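Local coordinates for protein-glutamine gamma-glutamyltransferase (Pagrus major, PDB 1G0D) that probably acts as a calcium-dependent transglutaminase, joining peptide-bound glutamine to lysine side chains or other primary amines and so cross-linking or aminating proteins, at residues A[152-157]-A[289-294]; A[190-195]-A[216-221]; A[335-340]-A[352-357]; A[346-351]-A[370-375]; A[366-371]-A[384-389]. All blocks are in the same frame, centred on the assembly; numbering follows the deposited sequence.

Contact 1 of 5, residues A[152-157]-A[289-294]. With SO4 (sulfate ion), chain B.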
# COMPACT_ATOMS: atom_id res chain seq x y z
N GLN A 152 -8.54 -13.04 -7.51
CA GLN A 152 -9.16 -12.02 -8.36
C GLN A 152 -9.02 -10.65 -7.74
O GLN A 152 -8.85 -9.65 -8.44
CB GLN A 152 -10.63 -12.35 -8.55
CG GLN A 152 -11.35 -11.38 -9.40
CD GLN A 152 -10.64 -11.14 -10.71
OE1 GLN A 152 -10.20 -12.10 -11.38
NE2 GLN A 152 -10.50 -9.84 -11.08
N GLU A 153 -9.11 -10.61 -6.41
CA GLU A 153 -8.98 -9.37 -5.67
C GLU A 153 -7.52 -9.05 -5.41
O GLU A 153 -7.05 -7.95 -5.69
CB GLU A 153 -9.70 -9.46 -4.33
CG GLU A 153 -9.47 -8.24 -3.42
CD GLU A 153 -10.04 -6.93 -3.98
OE1 GLU A 153 -10.87 -6.99 -4.92
OE2 GLU A 153 -9.68 -5.84 -3.48
N TYR A 154 -6.80 -10.03 -4.88
CA TYR A 154 -5.40 -9.85 -4.54
C TYR A 154 -4.36 -9.89 -5.66
O TYR A 154 -3.20 -9.60 -5.41
CB TYR A 154 -5.03 -10.84 -3.46
CG TYR A 154 -5.98 -10.80 -2.31
CD1 TYR A 154 -6.45 -9.57 -1.82
CD2 TYR A 154 -6.40 -11.98 -1.68
CE1 TYR A 154 -7.31 -9.52 -0.75
CE2 TYR A 154 -7.26 -11.95 -0.60
CZ TYR A 154 -7.71 -10.71 -0.14
OH TYR A 154 -8.51 -10.66 0.97
N VAL A 155 -4.75 -10.26 -6.87
CA VAL A 155 -3.82 -10.24 -8.01
C VAL A 155 -4.46 -9.50 -9.18
O VAL A 155 -3.90 -8.55 -9.71
CB VAL A 155 -3.41 -11.63 -8.59
CG1 VAL A 155 -2.56 -11.41 -9.85
CG2 VAL A 155 -2.60 -12.42 -7.61
N MET A 156 -5.65 -9.91 -9.57
CA MET A 156 -6.31 -9.31 -10.71
C MET A 156 -7.03 -7.99 -10.57
O MET A 156 -7.21 -7.30 -11.54
CB MET A 156 -7.25 -10.35 -11.31
CG MET A 156 -6.48 -11.59 -11.75
SD MET A 156 -5.57 -11.17 -13.19
CE MET A 156 -4.24 -12.11 -12.99
N ASN A 157 -7.45 -7.63 -9.37
CA ASN A 157 -8.15 -6.36 -9.22
C ASN A 157 -7.20 -5.16 -9.28
O ASN A 157 -6.16 -5.13 -8.62
CB ASN A 157 -8.92 -6.33 -7.93
CG ASN A 157 -9.87 -5.19 -7.90
OD1 ASN A 157 -9.73 -4.27 -8.71
ND2 ASN A 157 -10.84 -5.21 -7.00
N PRO A 289 0.27 -12.42 -4.80
CA PRO A 289 -0.97 -11.94 -4.17
C PRO A 289 -0.67 -10.89 -3.07
O PRO A 289 0.09 -11.16 -2.13
CB PRO A 289 -1.59 -13.21 -3.62
CG PRO A 289 -1.02 -14.27 -4.41
CD PRO A 289 0.34 -13.88 -4.80
N THR A 290 -1.27 -9.70 -3.19
CA THR A 290 -0.98 -8.60 -2.23
C THR A 290 -2.18 -7.70 -1.85
O THR A 290 -3.07 -7.42 -2.67
CB THR A 290 0.18 -7.72 -2.85
OG1 THR A 290 1.32 -8.55 -3.11
CG2 THR A 290 0.59 -6.56 -1.96
N ARG A 291 -2.22 -7.25 -0.61
CA ARG A 291 -3.28 -6.32 -0.22
C ARG A 291 -2.78 -5.30 0.79
O ARG A 291 -2.09 -5.64 1.76
CB ARG A 291 -4.45 -7.05 0.41
CG ARG A 291 -4.06 -8.07 1.44
CD ARG A 291 -5.28 -8.65 2.07
NE ARG A 291 -4.91 -9.53 3.17
CZ ARG A 291 -5.75 -10.34 3.79
NH1 ARG A 291 -7.03 -10.39 3.42
NH2 ARG A 291 -5.31 -11.09 4.79
N PRO A 292 -3.08 -4.02 0.56
CA PRO A 292 -2.62 -2.99 1.51
C PRO A 292 -3.36 -3.08 2.82
O PRO A 292 -4.60 -3.03 2.82
CB PRO A 292 -2.94 -1.68 0.79
CG PRO A 292 -3.09 -2.08 -0.63
CD PRO A 292 -3.75 -3.41 -0.59
N ILE A 293 -2.63 -3.23 3.93
CA ILE A 293 -3.30 -3.25 5.22
C ILE A 293 -2.98 -1.97 6.02
O ILE A 293 -1.86 -1.46 5.93
CB ILE A 293 -3.02 -4.52 6.06
CG1 ILE A 293 -1.86 -4.28 6.93
CG2 ILE A 293 -2.86 -5.79 5.25
CD1 ILE A 293 -2.39 -4.44 8.28
N THR A 294 -3.97 -1.44 6.74
CA THR A 294 -3.81 -0.21 7.55
C THR A 294 -3.95 -0.48 9.04
O THR A 294 -4.86 -1.16 9.48
CB THR A 294 -4.85 0.86 7.17
OG1 THR A 294 -4.70 1.20 5.79
CG2 THR A 294 -4.62 2.10 7.91
S SO4 B . -7.67 -14.08 4.76
O1 SO4 B . -6.63 -14.19 5.67
O2 SO4 B . -7.17 -14.47 3.50
O3 SO4 B . -8.53 -15.09 5.18
O4 SO4 B . -8.30 -12.80 4.89
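Tyr-154, near the end of helix 148-156 where the helix widens into a pi-type turn, offers its carbonyl to the first residue of strand 290-298: Thr-290 N donates to Tyr-154 O at 2.9 Å, almost straight at 170°. The CA atoms of Tyr-154 and Pro-289 are 4.9 Å apart. The same oxygen also receives the CA-H of Pro-289, so the chain entering the strand is held against the helix by two neighbouring residues. Beside this, Val-155 CG2 rests on the proline ring, 4.0 Å from Pro-289 CG.

Tyr-154 and Arg-291 run side by side in the same direction. The aliphatic part of the arginine follows the ring obliquely, with Arg-291 CD 3.6 Å from Tyr-154 CE1, and the guanidinium plane is turned 74° from the ring plane. Extended from CG to NE, the arginine chain carries its head out level with the phenol oxygen, where Arg-291 NH1 gives a weak, bent bond of 2.9 Å to Tyr-154 OH. The guanidinium has firmer partners elsewhere: NH2 forms a salt bridge with Glu-336 of the adjoining strand, and NH1 donates to the sulfate, Arg-291 NH1 to SO4 O4 being 3.1 Å with the oxygen at the guanidinium edge, near its plane. The sulfate, probably from the crystallisation liquor, may mark a spot suited to an anion. The arrangement is a helix end docked on an outermost strand of the four-stranded antiparallel sheet in the papain-like catalytic core of transglutaminases.

Contact 2 of 5, residues A[190-195]-A[216-221]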
# COMPACT_ATOMS: atom_id res chain seq x y z
N GLU A 190 12.20 -3.24 -14.14
CA GLU A 190 13.22 -2.19 -14.13
C GLU A 190 13.60 -1.86 -12.68
O GLU A 190 14.74 -1.53 -12.35
CB GLU A 190 12.67 -0.94 -14.80
CG GLU A 190 13.75 -0.03 -15.31
CD GLU A 190 13.24 1.30 -15.84
OE1 GLU A 190 14.11 2.11 -16.19
OE2 GLU A 190 12.01 1.55 -15.90
N VAL A 191 12.61 -1.91 -11.80
CA VAL A 191 12.85 -1.66 -10.39
C VAL A 191 13.75 -2.80 -9.89
O VAL A 191 14.62 -2.60 -9.06
CB VAL A 191 11.52 -1.69 -9.59
CG1 VAL A 191 11.80 -1.56 -8.10
CG2 VAL A 191 10.60 -0.55 -10.04
N LEU A 192 13.54 -4.01 -10.40
CA LEU A 192 14.34 -5.14 -9.95
C LEU A 192 15.74 -5.01 -10.53
O LEU A 192 16.73 -5.42 -9.91
CB LEU A 192 13.69 -6.46 -10.41
CG LEU A 192 12.53 -7.12 -9.62
CD1 LEU A 192 12.01 -8.37 -10.34
CD2 LEU A 192 13.00 -7.49 -8.21
N ASP A 193 15.84 -4.39 -11.71
CA ASP A 193 17.13 -4.23 -12.41
C ASP A 193 18.03 -3.13 -11.89
O ASP A 193 19.22 -3.10 -12.21
CB ASP A 193 16.90 -3.97 -13.90
CG ASP A 193 16.36 -5.19 -14.65
OD1 ASP A 193 15.93 -5.03 -15.81
OD2 ASP A 193 16.37 -6.31 -14.08
N ASN A 194 17.47 -2.22 -11.11
CA ASN A 194 18.22 -1.09 -10.58
C ASN A 194 18.52 -1.21 -9.11
O ASN A 194 18.94 -0.24 -8.46
CB ASN A 194 17.43 0.19 -10.83
CG ASN A 194 17.50 0.61 -12.26
OD1 ASN A 194 18.50 1.16 -12.68
ND2 ASN A 194 16.46 0.33 -13.03
N SER A 195 18.31 -2.40 -8.58
CA SER A 195 18.56 -2.59 -7.17
C SER A 195 20.04 -2.85 -6.96
O SER A 195 20.76 -3.27 -7.87
CB SER A 195 17.72 -3.75 -6.61
OG SER A 195 18.25 -5.03 -6.93
N GLY A 216 10.10 -10.11 -3.02
CA GLY A 216 9.21 -9.30 -2.21
C GLY A 216 10.03 -8.38 -1.32
O GLY A 216 9.70 -7.21 -1.13
N ARG A 217 11.12 -8.91 -0.77
CA ARG A 217 12.02 -8.12 0.07
C ARG A 217 12.74 -7.05 -0.79
O ARG A 217 13.01 -5.95 -0.32
CB ARG A 217 13.01 -9.05 0.79
CG ARG A 217 14.27 -8.37 1.32
CD ARG A 217 14.80 -8.98 2.64
NE ARG A 217 14.22 -8.26 3.76
CZ ARG A 217 14.87 -7.76 4.81
NH1 ARG A 217 14.19 -7.13 5.75
NH2 ARG A 217 16.16 -7.89 4.96
N THR A 218 13.05 -7.38 -2.04
CA THR A 218 13.71 -6.42 -2.93
C THR A 218 12.77 -5.29 -3.34
O THR A 218 13.16 -4.14 -3.31
CB THR A 218 14.18 -7.11 -4.17
OG1 THR A 218 15.10 -8.14 -3.79
CG2 THR A 218 14.85 -6.14 -5.09
N ILE A 219 11.54 -5.60 -3.72
CA ILE A 219 10.58 -4.57 -4.11
C ILE A 219 10.30 -3.69 -2.91
O ILE A 219 10.28 -2.48 -3.02
CB ILE A 219 9.26 -5.19 -4.59
CG1 ILE A 219 9.46 -5.86 -5.94
CG2 ILE A 219 8.20 -4.13 -4.72
CD1 ILE A 219 10.10 -4.93 -6.96
N THR A 220 10.06 -4.29 -1.75
CA THR A 220 9.77 -3.49 -0.58
C THR A 220 10.90 -2.51 -0.26
O THR A 220 10.67 -1.38 0.20
CB THR A 220 9.53 -4.39 0.59
OG1 THR A 220 8.35 -5.14 0.34
CG2 THR A 220 9.30 -3.60 1.84
N ALA A 221 12.13 -2.94 -0.54
CA ALA A 221 13.29 -2.12 -0.27
C ALA A 221 13.48 -0.96 -1.25
O ALA A 221 13.92 0.13 -0.86
CB ALA A 221 14.53 -2.99 -0.24
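Val-191 and Ile-219 lie in the tight, buried part of this helix pairing, their side chains crossing at about a right angle with Val-191 CG1 3.9 Å from Ile-219 CD1. Leu-192 closes in on the same methyl, its CD2 being 4.1 Å from Ile-219 CD1, so that one isoleucine tip is touched by two branched side chains. Leu-192 CD2 also packs on Thr-218 CG2, 3.9 Å away. The backbones come close here, the CA atoms of Leu-192 and Ile-219 lying 7.0 Å apart.

Thr-218 keeps OG1 beside its backbone N (chi1 -60°), which turns the methyl CG2 to helix 184-193, while the hydroxyl bonds back to Tyr-214 O within its own helix. At the looser side, where Thr-218 is partly exposed, Ser-195 adds a slight touch, its OG 4.0 Å from Thr-218 CG2. Ser-195 occupies the N-cap position of helix 196-200, just past the helix end where Asn-194 ND2 bonds Glu-190 O. Between the two helices the contact is van der Waals packing. It joins two helices of the catalytic core beside helix 272-286, whose Val-282 and Leu-283 touch Ile-219 and whose first residue is the active-site Cys-272.

Contact 3 of 5, residues A[335-340]-A[352-357]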
# COMPACT_ATOMS: atom_id res chain seq x y z
N VAL A 335 1.86 -3.67 3.57
CA VAL A 335 1.28 -4.57 2.62
C VAL A 335 1.46 -6.00 3.08
O VAL A 335 2.41 -6.30 3.78
CB VAL A 335 1.97 -4.24 1.29
CG1 VAL A 335 2.73 -5.41 0.72
CG2 VAL A 335 0.99 -3.65 0.39
N GLU A 336 0.52 -6.88 2.74
CA GLU A 336 0.61 -8.30 3.09
C GLU A 336 0.75 -9.05 1.76
O GLU A 336 -0.02 -8.78 0.83
CB GLU A 336 -0.68 -8.75 3.77
CG GLU A 336 -0.54 -9.19 5.21
CD GLU A 336 -1.88 -9.35 5.87
OE1 GLU A 336 -2.85 -9.81 5.22
OE2 GLU A 336 -1.99 -9.01 7.05
N SER A 337 1.72 -9.95 1.63
CA SER A 337 1.89 -10.72 0.38
C SER A 337 1.76 -12.21 0.69
O SER A 337 2.30 -12.69 1.66
CB SER A 337 3.26 -10.48 -0.27
OG SER A 337 3.33 -9.22 -0.90
N TRP A 338 1.07 -12.94 -0.17
CA TRP A 338 0.88 -14.38 0.02
C TRP A 338 1.99 -15.18 -0.59
O TRP A 338 2.28 -15.03 -1.76
CB TRP A 338 -0.41 -14.85 -0.64
CG TRP A 338 -0.76 -16.26 -0.30
CD1 TRP A 338 -0.37 -17.41 -0.96
CD2 TRP A 338 -1.55 -16.69 0.82
NE1 TRP A 338 -0.88 -18.52 -0.32
CE2 TRP A 338 -1.61 -18.10 0.78
CE3 TRP A 338 -2.22 -16.02 1.86
CZ2 TRP A 338 -2.31 -18.85 1.74
CZ3 TRP A 338 -2.91 -16.77 2.81
CH2 TRP A 338 -2.95 -18.16 2.75
N MET A 339 2.59 -16.04 0.21
CA MET A 339 3.66 -16.92 -0.26
C MET A 339 3.99 -17.93 0.85
O MET A 339 3.71 -17.68 2.02
CB MET A 339 4.90 -16.12 -0.57
CG MET A 339 5.60 -15.54 0.65
SD MET A 339 6.83 -14.34 0.09
CE MET A 339 5.85 -13.03 -0.28
N SER A 340 4.55 -19.06 0.47
CA SER A 340 4.96 -20.05 1.43
C SER A 340 6.42 -19.74 1.82
O SER A 340 7.23 -19.28 0.99
CB SER A 340 4.84 -21.43 0.82
OG SER A 340 5.90 -21.66 -0.07
N GLN A 352 2.49 -12.50 4.47
CA GLN A 352 3.71 -11.95 5.04
C GLN A 352 3.60 -10.46 4.99
O GLN A 352 3.12 -9.90 4.03
CB GLN A 352 4.91 -12.38 4.21
CG GLN A 352 4.79 -13.81 3.74
CD GLN A 352 5.16 -14.77 4.81
OE1 GLN A 352 6.20 -14.62 5.45
NE2 GLN A 352 4.34 -15.77 5.02
N VAL A 353 4.05 -9.81 6.05
CA VAL A 353 4.00 -8.37 6.12
C VAL A 353 5.25 -7.78 5.50
O VAL A 353 6.34 -8.16 5.85
CB VAL A 353 3.92 -7.89 7.61
CG1 VAL A 353 4.18 -6.40 7.71
CG2 VAL A 353 2.57 -8.20 8.17
N LEU A 354 5.06 -6.88 4.54
CA LEU A 354 6.15 -6.16 3.85
C LEU A 354 5.87 -4.65 4.11
O LEU A 354 4.88 -4.09 3.62
CB LEU A 354 6.08 -6.44 2.35
CG LEU A 354 7.01 -7.42 1.64
CD1 LEU A 354 7.90 -8.06 2.62
CD2 LEU A 354 6.24 -8.46 0.93
N ASP A 355 6.72 -3.99 4.88
CA ASP A 355 6.51 -2.58 5.16
C ASP A 355 7.57 -1.77 4.43
O ASP A 355 8.75 -1.81 4.79
CB ASP A 355 6.57 -2.36 6.66
CG ASP A 355 5.96 -1.04 7.08
OD1 ASP A 355 5.66 -0.21 6.20
OD2 ASP A 355 5.78 -0.83 8.30
N PRO A 356 7.18 -1.04 3.37
CA PRO A 356 8.16 -0.23 2.62
C PRO A 356 8.71 0.99 3.39
O PRO A 356 9.79 1.51 3.06
CB PRO A 356 7.40 0.17 1.34
CG PRO A 356 6.04 -0.55 1.40
CD PRO A 356 5.81 -0.90 2.83
N THR A 357 7.94 1.44 4.39
CA THR A 357 8.29 2.56 5.23
C THR A 357 9.48 2.20 6.10
O THR A 357 9.41 1.27 6.91
CB THR A 357 7.13 2.96 6.12
OG1 THR A 357 5.96 3.23 5.32
CG2 THR A 357 7.49 4.20 6.90
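The flat amide of Gln-352 sits at the end of strand 329-339, where Gln-352 CG packs 3.6 Å from Met-339 CG. The glutamine chain bends at chi2 (-80°), with Gln-352 NE2 3.6 Å from Met-339 O, and partners beyond the two segments hold both ends of the amide: NE2 donates to the carbonyls of Gly-350 and Asn-348, and OE1 accepts from Arg-341. Four backbone bonds join the strands. Val-335 and Leu-354 exchange two of them, with Leu-354 N to Val-335 O at 2.8 Å; Ser-337 and Gln-352 exchange the other two, with Ser-337 N to Gln-352 O, in the carbonyl plane, also 2.8 Å. Between these hydrogen-bonded pairs, Glu-336 and Val-353 form a non-hydrogen-bonded pair, CA to CA 4.6 Å.

Val-335, Ser-337, Gln-352 and Leu-354 share one face of the sheet. There Val-335 CG1 lies 3.9 Å from Leu-354 CB, and Leu-354 CD2 approaches Ser-337 OG at 3.5 Å, while that hydroxyl bonds Thr-290 OG1. Helices 212-223 and 272-286 cover this face. Glu-336 and Val-353 occupy the other, where Glu-336 OE2 has a weak bond to Tyr-440 OH. This antiparallel beta hairpin carries two members of the Cys-His-Asp catalytic triad: His-332 lies on its first strand, and Asp-355, whose OD2 is hydrogen-bonded to His-332 NE2, lies on strand 350-355.

Contact 4 of 5, residues A[346-351]-A[370-375]. With SO4 (sulfate ion), chain B.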
# COMPACT_ATOMS: atom_id res chain seq x y z
N GLU A 346 8.12 -24.88 9.88
CA GLU A 346 6.76 -25.24 9.50
C GLU A 346 5.83 -24.26 10.17
O GLU A 346 6.01 -23.96 11.34
CB GLU A 346 6.43 -26.64 10.04
CG GLU A 346 5.50 -27.48 9.17
CD GLU A 346 6.27 -28.51 8.30
OE1 GLU A 346 6.83 -28.13 7.23
OE2 GLU A 346 6.31 -29.71 8.68
N GLY A 347 4.85 -23.73 9.44
CA GLY A 347 3.89 -22.85 10.09
C GLY A 347 3.84 -21.39 9.77
O GLY A 347 2.90 -20.71 10.16
N ASN A 348 4.83 -20.89 9.03
CA ASN A 348 4.87 -19.48 8.73
C ASN A 348 4.41 -19.16 7.33
O ASN A 348 4.66 -18.07 6.82
CB ASN A 348 6.28 -19.00 8.98
CG ASN A 348 6.74 -19.31 10.39
OD1 ASN A 348 6.30 -18.68 11.36
ND2 ASN A 348 7.63 -20.29 10.52
N ASP A 349 3.71 -20.09 6.72
CA ASP A 349 3.23 -19.93 5.35
C ASP A 349 2.05 -19.00 5.30
O ASP A 349 1.36 -18.84 6.28
CB ASP A 349 2.74 -21.27 4.82
CG ASP A 349 3.83 -22.19 4.38
OD1 ASP A 349 3.45 -23.21 3.80
OD2 ASP A 349 5.04 -21.92 4.60
N GLY A 350 1.76 -18.42 4.16
CA GLY A 350 0.60 -17.57 4.13
C GLY A 350 1.00 -16.14 3.97
O GLY A 350 2.05 -15.87 3.36
N TRP A 351 0.18 -15.24 4.51
CA TRP A 351 0.43 -13.80 4.40
C TRP A 351 1.69 -13.33 5.14
O TRP A 351 1.91 -13.69 6.30
CB TRP A 351 -0.77 -13.01 4.94
CG TRP A 351 -2.04 -13.17 4.20
CD1 TRP A 351 -3.14 -13.83 4.62
CD2 TRP A 351 -2.35 -12.65 2.90
NE1 TRP A 351 -4.13 -13.77 3.66
CE2 TRP A 351 -3.67 -13.05 2.60
CE3 TRP A 351 -1.65 -11.89 1.96
CZ2 TRP A 351 -4.29 -12.72 1.39
CZ3 TRP A 351 -2.27 -11.56 0.77
CH2 TRP A 351 -3.58 -11.97 0.50
N PRO A 370 9.99 -9.65 4.29
CA PRO A 370 8.77 -10.38 4.62
C PRO A 370 8.72 -11.10 5.95
O PRO A 370 9.54 -11.97 6.23
CB PRO A 370 8.61 -11.35 3.46
CG PRO A 370 9.94 -11.57 3.03
CD PRO A 370 10.68 -10.28 3.17
N CYS A 371 7.72 -10.74 6.76
CA CYS A 371 7.52 -11.32 8.08
C CYS A 371 6.17 -12.05 8.21
O CYS A 371 5.12 -11.46 7.99
CB CYS A 371 7.59 -10.23 9.17
SG CYS A 371 7.25 -10.90 10.81
N PRO A 372 6.18 -13.33 8.59
CA PRO A 372 4.92 -14.04 8.73
C PRO A 372 3.95 -13.33 9.64
O PRO A 372 4.28 -13.07 10.78
CB PRO A 372 5.34 -15.37 9.32
CG PRO A 372 6.73 -15.58 8.80
CD PRO A 372 7.32 -14.20 8.92
N VAL A 373 2.76 -13.02 9.16
CA VAL A 373 1.77 -12.42 10.05
C VAL A 373 1.46 -13.41 11.21
O VAL A 373 1.00 -13.02 12.29
CB VAL A 373 0.46 -12.17 9.31
CG1 VAL A 373 -0.58 -11.65 10.26
CG2 VAL A 373 0.69 -11.22 8.19
N ALA A 374 1.72 -14.71 10.99
CA ALA A 374 1.48 -15.74 12.01
C ALA A 374 2.49 -15.69 13.12
O ALA A 374 2.17 -16.07 14.25
CB ALA A 374 1.50 -17.12 11.38
N ALA A 375 3.71 -15.25 12.80
CA ALA A 375 4.79 -15.13 13.78
C ALA A 375 4.41 -13.98 14.68
O ALA A 375 4.75 -13.95 15.85
CB ALA A 375 6.11 -14.84 13.11
S SO4 B . -7.67 -14.08 4.76
O1 SO4 B . -6.63 -14.19 5.67
O2 SO4 B . -7.17 -14.47 3.50
O3 SO4 B . -8.53 -15.09 5.18
O4 SO4 B . -8.30 -12.80 4.89
O HOH W 1 1.60 -16.11 8.20
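In the core sheet, strand 368-372 gives way to helix 373-378 beside the start of strand 350-355, and at this strand-to-helix junction Val-373 N donates to Trp-351 O at 3.1 Å with an angle of 173°. Val-373 CG2 is 3.3 Å from Trp-351 O and also packs on Trp-351 CB. A water takes up the next helix amide: it accepts from Ala-374 N and donates to Trp-351 O, the water oxygen being 3.1 Å from each, with a weak further bond to Asp-349 O. Farther back along the loop, Asn-348 CB sits on the ring of Pro-372, 3.5 Å from Pro-372 CG, while Asn-348 ND2 bonds Pro-345 O.

The indole leads off in another direction. Having CG anti to its carbonyl carbon (chi1 -64°), Trp-351 sends the ring to the sulfate, where Trp-351 NE1 donates to SO4 O2 at 3.1 Å, the oxygen lying at the ring edge in plane. The ring also makes a cation-pi contact with Arg-291 and edge-to-face contacts with Tyr-154 and Trp-338. An alanine here is likely to leave the sulfate without its indole donor and Arg-291 without its aromatic neighbour. Two first-turn amides of helix 373-378 are thus satisfied through a single carbonyl, one directly and one through water, while indole and guanidinium together probably make a site suited to an anion.

Contact 5 of 5, residues A[366-371]-A[384-389]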
# COMPACT_ATOMS: atom_id res chain seq x y z
N PHE A 366 16.09 1.03 6.88
CA PHE A 366 15.59 -0.33 7.01
C PHE A 366 14.10 -0.60 6.78
O PHE A 366 13.28 -0.29 7.62
CB PHE A 366 15.98 -0.88 8.38
CG PHE A 366 17.45 -0.89 8.62
CD1 PHE A 366 17.95 -0.77 9.91
CD2 PHE A 366 18.34 -1.03 7.57
CE1 PHE A 366 19.31 -0.78 10.14
CE2 PHE A 366 19.68 -1.05 7.78
CZ PHE A 366 20.18 -0.92 9.07
N CYS A 367 13.77 -1.22 5.64
CA CYS A 367 12.39 -1.57 5.34
C CYS A 367 12.12 -2.82 6.19
O CYS A 367 13.08 -3.39 6.76
CB CYS A 367 12.26 -1.91 3.85
SG CYS A 367 12.93 -3.56 3.38
N CYS A 368 10.85 -3.24 6.27
CA CYS A 368 10.47 -4.43 7.06
C CYS A 368 9.88 -5.62 6.28
O CYS A 368 9.15 -5.44 5.31
CB CYS A 368 9.48 -4.04 8.15
SG CYS A 368 10.33 -3.41 9.62
N GLY A 369 10.22 -6.83 6.72
CA GLY A 369 9.71 -8.03 6.10
C GLY A 369 10.47 -8.56 4.91
O GLY A 369 11.44 -7.97 4.50
N PRO A 370 9.99 -9.65 4.29
CA PRO A 370 8.77 -10.38 4.62
C PRO A 370 8.72 -11.10 5.95
O PRO A 370 9.54 -11.97 6.23
CB PRO A 370 8.61 -11.35 3.46
CG PRO A 370 9.94 -11.57 3.03
CD PRO A 370 10.68 -10.28 3.17
N CYS A 371 7.72 -10.74 6.76
CA CYS A 371 7.52 -11.32 8.08
C CYS A 371 6.17 -12.05 8.21
O CYS A 371 5.12 -11.46 7.99
CB CYS A 371 7.59 -10.23 9.17
SG CYS A 371 7.25 -10.90 10.81
N LYS A 384 13.08 -14.57 10.29
CA LYS A 384 13.30 -13.44 9.40
C LYS A 384 12.01 -13.26 8.61
O LYS A 384 11.33 -14.25 8.34
CB LYS A 384 14.47 -13.71 8.47
CG LYS A 384 14.59 -15.11 8.06
CD LYS A 384 15.85 -15.27 7.22
CE LYS A 384 16.28 -16.75 7.02
NZ LYS A 384 15.29 -17.54 6.25
N TYR A 385 11.64 -12.02 8.26
CA TYR A 385 12.41 -10.81 8.60
C TYR A 385 11.71 -9.71 9.40
O TYR A 385 10.55 -9.34 9.14
CB TYR A 385 12.92 -10.14 7.34
CG TYR A 385 13.58 -11.04 6.35
CD1 TYR A 385 14.96 -11.02 6.20
CD2 TYR A 385 12.84 -11.87 5.50
CE1 TYR A 385 15.59 -11.79 5.23
CE2 TYR A 385 13.47 -12.65 4.51
CZ TYR A 385 14.85 -12.60 4.40
OH TYR A 385 15.50 -13.31 3.43
N ASP A 386 12.47 -9.17 10.35
CA ASP A 386 12.07 -8.05 11.20
C ASP A 386 10.82 -8.20 12.05
O ASP A 386 10.08 -7.25 12.27
CB ASP A 386 11.98 -6.81 10.31
CG ASP A 386 13.13 -6.75 9.29
OD1 ASP A 386 14.29 -6.69 9.71
OD2 ASP A 386 12.88 -6.78 8.07
N ALA A 387 10.63 -9.42 12.56
CA ALA A 387 9.49 -9.73 13.39
C ALA A 387 9.32 -8.84 14.62
O ALA A 387 8.19 -8.49 14.95
CB ALA A 387 9.56 -11.15 13.81
N PRO A 388 10.43 -8.47 15.31
CA PRO A 388 10.32 -7.60 16.51
C PRO A 388 9.72 -6.27 16.20
O PRO A 388 8.90 -5.75 16.96
CB PRO A 388 11.76 -7.47 17.02
CG PRO A 388 12.46 -8.64 16.46
CD PRO A 388 11.85 -8.85 15.10
N PHE A 389 10.14 -5.71 15.08
CA PHE A 389 9.64 -4.42 14.67
C PHE A 389 8.22 -4.46 14.29
O PHE A 389 7.48 -3.54 14.61
CB PHE A 389 10.44 -3.88 13.51
CG PHE A 389 11.72 -3.31 13.94
CD1 PHE A 389 12.84 -4.13 14.09
CD2 PHE A 389 11.80 -1.98 14.33
CE1 PHE A 389 14.01 -3.64 14.64
CE2 PHE A 389 12.97 -1.49 14.88
CZ PHE A 389 14.07 -2.31 15.04
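Asp-386 and Tyr-385 both hold CG beside the backbone N, anti to the carbonyl carbon (chi1 -40° and -48°), which brings the carboxylate to Gly-369 and the ring to Pro-370. Gly-369 N donates to Asp-386 OD2 at 3.0 Å, meeting the anti lone pair, and Arg-217 NH1 forms a salt bridge with the same oxygen. Tyr-385 N reaches Pro-370 O at 2.9 Å from above the carbonyl plane. That oxygen also lies at the ring edge, while Tyr-385 CD2 is 3.6 Å from Pro-370 CD, ring and proline running alongside each other. Lys-384 CB lies over one face of the ring, toward its rim. Cis peptides precede both Pro-370 and Tyr-385.

Two cysteines add apolar touches: Cys-371 SG is 3.8 Å from Ala-387 CB, and Cys-368 SG is 3.9 Å from Phe-389 CB. An asparagine in place of Asp-386 would probably leave Arg-217 without its counter-charge and weaken its hold on this turn. The loop leading into helix 387-395 thus lies along strand 368-372, an outermost strand of the core sheet; Arg-217 of helix 212-223 clasps both segments, its NE bonding Gly-369 O, and Cys-368 touches catalytic Asp-355 on strand 350-355.

In the fold
Four of the contacts share one antiparallel sheet, with strands in the order 290-298, 329-339, 350-355, 368-372. Contact 1 lies at one outer strand and contact 5 at the other, their centres about 20 Å apart, and contact 3, which includes a triad residue, sits between, its centre about 11 Å from that of contact 1 and about 9 Å from that of contact 5. Val-353 N to Cys-371 O, 2.8 Å, joins contact 3 to contacts 4 and 5. Contacts 1 and 4 meet at the sulfate. Contact 2 belongs to the helices over the sheet: Thr-220 CG2 packs on Pro-356 and on the carbonyl of Asp-355 in contact 3, and Arg-217 ties its helix to contact 5, Arg-217 NH1 to Asp-386 OD2 being 2.7 Å.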